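Side-chain contacts in ABC transporter sugar binding protein (PDB 3UOR), which probably binds maltose or related sugars in the periplasm and hands them to the membrane part of an ABC transporter: residues K114-P118 and A119-P123; A174-K177 and R178-P182. One frame throughout, in Å; residues are numbered along the deposited sequence.

In the fold
Read from the N terminus, interaction 1 comes first, in the loop that joins helix 107-111 to helix 123-127; residues 117-121 are drawn into a short 3-10 turn just ahead of the second helix. Interaction 2 follows at the C-terminal end of helix 166-180, where side chains one turn apart meet in the last turns, up to the exit at G181. Both are local and lie in series, neither nested nor crossed. The centres of interaction 1 and interaction 2 are about 45 Å apart, on opposite sides of the chain's centre. Interaction 1 ties its loop to helices 314-324 and 344-348, whereas interaction 2 sets its helix end against strand 259-264 and the loop holding W238.

Interaction 1: K114-P118 and A119-P123; sequences KIVDP and ADYFP
A chi1 of 169° turns the D117 carboxylate away from its own backbone N and beside its carbonyl carbon, while Y121, with chi1 at -79°, carries its ring back beside the backbone that precedes it. The first torsion places D117 OD1 3.0 Å from A119 N, a hydrogen bond with an N-H...O angle of 144° in which the donor meets OD1 from well above the carboxylate plane. The methyl of A119 lies alongside the same oxygen, A119 CB to D117 OD1 being 3.6 Å.

Two backbone bonds follow: D120 N donates to D117 O at 2.9 Å and Y121 N to P118 O at 3.0 Å. The bond from A119 N to D117 OD1 defines an Asx turn, in which an aspartate carboxylate accepts from the backbone N-H two residues on, and the two successive i to i+3 backbone bonds show the 3-10 character of the segment beneath it. The motif sits in the loop between helix 107-111 and helix 123-127, just before F122 takes the N-cap position. Water 1 donates to both P118 O and Y121 O, so P118 O accepts from the water as well as from Y121 N.

D117 O also lies at the edge of the Y121 ring, in its plane, 3.3 Å from Y121 CD2. One branch of V116, CG1, reaches the far end of the ring obliquely, 4.1 Å from Y121 CE2 and 4.0 Å from Y121 OH. Both residues are buried: V116 also packs on W318 of helix 314-324, and the Y121 ring meets that of W126. The carboxylate of D120 leads away from 114-118, forming a salt bridge with R343 and a hydrogen bond with S345 through OD1, which anchors the turn to the start of helix 344-348.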
loop_
_atom_site.group_PDB
_atom_site.type_symbol
_atom_site.label_atom_id
_atom_site.label_comp_id
_atom_site.label_asym_id
_atom_site.label_seq_id
_atom_site.Cartn_x
_atom_site.Cartn_y
_atom_site.Cartn_z
ATOM N N LYS A 114 19.714 -11.368 14.523
ATOM C CA LYS A 114 20.695 -11.013 13.508
ATOM C C LYS A 114 19.973 -10.726 12.196
ATOM O O LYS A 114 20.260 -9.739 11.515
ATOM C CB LYS A 114 21.680 -12.166 13.303
ATOM C CG LYS A 114 22.794 -11.868 12.303
ATOM C CD LYS A 114 23.816 -10.886 12.880
ATOM C CE LYS A 114 24.975 -10.633 11.909
ATOM N NZ LYS A 114 25.652 -11.888 11.465
ATOM N N ILE A 115 19.021 -11.592 11.862
ATOM C CA ILE A 115 18.363 -11.546 10.565
ATOM C C ILE A 115 17.535 -10.265 10.374
ATOM O O ILE A 115 17.625 -9.610 9.356
ATOM C CB ILE A 115 17.497 -12.797 10.332
ATOM C CG1 ILE A 115 18.391 -13.980 9.927
ATOM C CG2 ILE A 115 16.458 -12.540 9.238
ATOM C CD1 ILE A 115 17.808 -15.321 10.345
ATOM N N VAL A 116 16.778 -9.890 11.386
ATOM C CA VAL A 116 15.929 -8.720 11.311
ATOM C C VAL A 116 16.614 -7.475 11.831
ATOM O O VAL A 116 16.623 -7.199 13.028
ATOM C CB VAL A 116 14.646 -8.943 12.093
ATOM C CG1 VAL A 116 13.710 -7.727 11.939
ATOM C CG2 VAL A 116 13.980 -10.220 11.612
ATOM N N ASP A 117 17.145 -6.696 10.906
ATOM C CA ASP A 117 17.864 -5.482 11.226
ATOM C C ASP A 117 17.031 -4.282 10.755
ATOM O O ASP A 117 16.858 -4.087 9.564
ATOM C CB ASP A 117 19.204 -5.540 10.491
ATOM C CG ASP A 117 19.948 -4.234 10.517
ATOM O OD1 ASP A 117 19.548 -3.320 11.275
ATOM O OD2 ASP A 117 20.945 -4.125 9.763
ATOM N N PRO A 118 16.528 -3.465 11.699
ATOM C CA PRO A 118 15.604 -2.390 11.329
ATOM C C PRO A 118 16.219 -1.416 10.347
ATOM O O PRO A 118 15.499 -0.864 9.518
ATOM C CB PRO A 118 15.336 -1.687 12.655
ATOM C CG PRO A 118 15.607 -2.744 13.698
ATOM C CD PRO A 118 16.780 -3.501 13.150
ATOM N N ALA A 119 17.528 -1.203 10.421
ATOM C CA ALA A 119 18.157 -0.220 9.537
ATOM C C ALA A 119 18.111 -0.663 8.075
ATOM O O ALA A 119 18.320 0.141 7.172
ATOM C CB ALA A 119 19.619 0.049 9.968
ATOM N N ASP A 120 17.852 -1.945 7.836
ATOM C CA ASP A 120 17.810 -2.453 6.455
ATOM C C ASP A 120 16.396 -2.364 5.859
ATOM O O ASP A 120 16.198 -2.652 4.677
ATOM C CB ASP A 120 18.307 -3.897 6.415
ATOM C CG ASP A 120 18.471 -4.436 5.003
ATOM O OD1 ASP A 120 17.974 -5.563 4.738
ATOM O OD2 ASP A 120 19.085 -3.740 4.166
ATOM N N TYR A 121 15.417 -1.964 6.678
ATOM C CA TYR A 121 14.029 -1.865 6.220
ATOM C C TYR A 121 13.709 -0.454 5.734
ATOM O O TYR A 121 14.160 0.536 6.311
ATOM C CB TYR A 121 13.055 -2.246 7.349
ATOM C CG TYR A 121 12.928 -3.741 7.555
ATOM C CD1 TYR A 121 11.808 -4.421 7.124
ATOM C CD2 TYR A 121 13.946 -4.479 8.160
ATOM C CE1 TYR A 121 11.690 -5.783 7.298
ATOM C CE2 TYR A 121 13.829 -5.852 8.338
ATOM C CZ TYR A 121 12.701 -6.491 7.911
ATOM O OH TYR A 121 12.549 -7.849 8.080
ATOM N N PHE A 122 12.935 -0.343 4.669
ATOM C CA PHE A 122 12.582 0.992 4.198
ATOM C C PHE A 122 11.920 1.745 5.356
ATOM O O PHE A 122 11.073 1.192 6.054
ATOM C CB PHE A 122 11.704 0.912 2.953
ATOM C CG PHE A 122 12.353 0.168 1.814
ATOM C CD1 PHE A 122 13.419 0.725 1.128
ATOM C CD2 PHE A 122 11.901 -1.087 1.435
ATOM C CE1 PHE A 122 14.026 0.055 0.069
ATOM C CE2 PHE A 122 12.503 -1.772 0.385
ATOM C CZ PHE A 122 13.583 -1.203 -0.291
ATOM N N PRO A 123 12.353 2.986 5.603
ATOM C CA PRO A 123 11.948 3.654 6.849
ATOM C C PRO A 123 10.434 3.887 6.932
ATOM O O PRO A 123 9.866 3.655 7.987
ATOM C CB PRO A 123 12.731 4.978 6.824
ATOM C CG PRO A 123 13.090 5.182 5.369
ATOM C CD PRO A 123 13.290 3.796 4.806
HETATM O O HOH W 1 14.236 1.580 8.963
#

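Interaction 2: A174-K177 and R178-P182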
loop_
_atom_site.group_PDB
_atom_site.type_symbol
_atom_site.label_atom_id
_atom_site.label_comp_id
_atom_site.label_asym_id
_atom_site.label_seq_id
_atom_site.Cartn_x
_atom_site.Cartn_y
_atom_site.Cartn_z
ATOM N N ALA A 174 -0.592 16.098 -21.268
ATOM C CA ALA A 174 -1.222 16.950 -22.285
ATOM C C ALA A 174 -0.689 16.527 -23.651
ATOM O O ALA A 174 -1.424 16.498 -24.636
ATOM C CB ALA A 174 -0.936 18.421 -22.023
ATOM N N ALA A 175 0.588 16.150 -23.700
ATOM C CA ALA A 175 1.204 15.782 -24.972
ATOM C C ALA A 175 0.582 14.479 -25.499
ATOM O O ALA A 175 0.342 14.325 -26.698
ATOM C CB ALA A 175 2.730 15.664 -24.834
ATOM N N ILE A 176 0.287 13.557 -24.596
ATOM C CA ILE A 176 -0.336 12.290 -24.986
ATOM C C ILE A 176 -1.767 12.533 -25.444
ATOM O O ILE A 176 -2.233 11.959 -26.429
ATOM C CB ILE A 176 -0.321 11.277 -23.812
ATOM C CG1 ILE A 176 1.118 10.879 -23.484
ATOM C CG2 ILE A 176 -1.157 10.062 -24.136
ATOM C CD1 ILE A 176 1.266 9.930 -22.317
ATOM N N LYS A 177 -2.458 13.410 -24.727
ATOM C CA LYS A 177 -3.844 13.700 -25.033
ATOM C C LYS A 177 -3.965 14.288 -26.446
ATOM O O LYS A 177 -4.836 13.883 -27.217
ATOM C CB LYS A 177 -4.445 14.632 -23.982
ATOM C CG LYS A 177 -5.934 14.966 -24.205
ATOM C CD LYS A 177 -6.831 13.760 -23.954
ATOM C CE LYS A 177 -8.286 14.149 -24.143
ATOM N NZ LYS A 177 -9.202 13.090 -23.663
ATOM N N ARG A 178 -3.086 15.224 -26.799
ATOM C CA ARG A 178 -3.059 15.727 -28.176
ATOM C C ARG A 178 -2.908 14.575 -29.160
ATOM O O ARG A 178 -3.625 14.493 -30.139
ATOM C CB ARG A 178 -1.916 16.721 -28.388
ATOM C CG ARG A 178 -2.104 18.028 -27.646
ATOM C CD ARG A 178 -1.147 19.093 -28.157
ATOM N NE ARG A 178 0.256 18.788 -27.891
ATOM C CZ ARG A 178 0.886 19.085 -26.756
ATOM N NH1 ARG A 178 0.233 19.683 -25.762
ATOM N NH2 ARG A 178 2.172 18.779 -26.611
ATOM N N LYS A 179 -1.971 13.679 -28.894
ATOM C CA LYS A 179 -1.736 12.554 -29.791
ATOM C C LYS A 179 -2.929 11.595 -29.917
ATOM O O LYS A 179 -3.260 11.167 -31.020
ATOM C CB LYS A 179 -0.491 11.782 -29.369
ATOM C CG LYS A 179 0.550 11.668 -30.456
ATOM C CD LYS A 179 1.004 13.035 -30.913
ATOM C CE LYS A 179 2.010 12.915 -32.038
ATOM N NZ LYS A 179 2.323 14.239 -32.651
ATOM N N VAL A 180 -3.569 11.250 -28.801
ATOM C CA VAL A 180 -4.562 10.166 -28.810
ATOM C C VAL A 180 -5.986 10.623 -29.134
ATOM O O VAL A 180 -6.815 9.817 -29.558
ATOM C CB VAL A 180 -4.557 9.325 -27.496
ATOM C CG1 VAL A 180 -3.227 8.611 -27.327
ATOM C CG2 VAL A 180 -4.877 10.189 -26.277
ATOM N N GLY A 181 -6.266 11.905 -28.936
ATOM C CA GLY A 181 -7.553 12.459 -29.313
ATOM C C GLY A 181 -8.582 12.512 -28.201
ATOM O O GLY A 181 -8.286 12.189 -27.053
ATOM N N PRO A 182 -9.812 12.926 -28.540
ATOM C CA PRO A 182 -10.852 13.173 -27.540
ATOM C C PRO A 182 -11.362 11.901 -26.888
ATOM O O PRO A 182 -11.850 11.959 -25.749
ATOM C CB PRO A 182 -11.988 13.807 -28.352
ATOM C CG PRO A 182 -11.358 14.242 -29.644
ATOM C CD PRO A 182 -10.241 13.290 -29.899
HETATM O O HOH W 2 -11.993 13.579 -23.614
#
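R178 folds its guanidinium back over the preceding helical turn, one face toward A174 O and A175 CA, both set toward the rim of the group. Its chain bends at chi3 (-66°), which lays R178 NH2 3.6 Å from the methyl carbon A175 CB. I176 and V180 instead lie side by side and point the same way, their branches I176 CG2 and V180 CG1 4.1 Å apart; I176 extends this apolar side onto A260 and F261 of strand 259-264.

These one-turn pairings belong to the C-terminal end of helix 166-180. R178 N to A174 O (3.0 Å, 170° at the hydrogen) and G181 N to K177 O (3.0 Å) are i to i+4 bonds, and G181 then leaves the helix with positive phi (95°).

Past that end runs K177, bent at chi2, with K177 CE 3.5 Å from G181 O. Its ammonium is gripped mainly from outside the two segments, donating to the backbone oxygens of G237 and R184 and making a cation-pi contact with Y185. Water 2 accepts from K177 NZ at 2.8 Å and donates to P182 O at 2.7 Å, bridging the lysine to the residue after the helix-ending glycine.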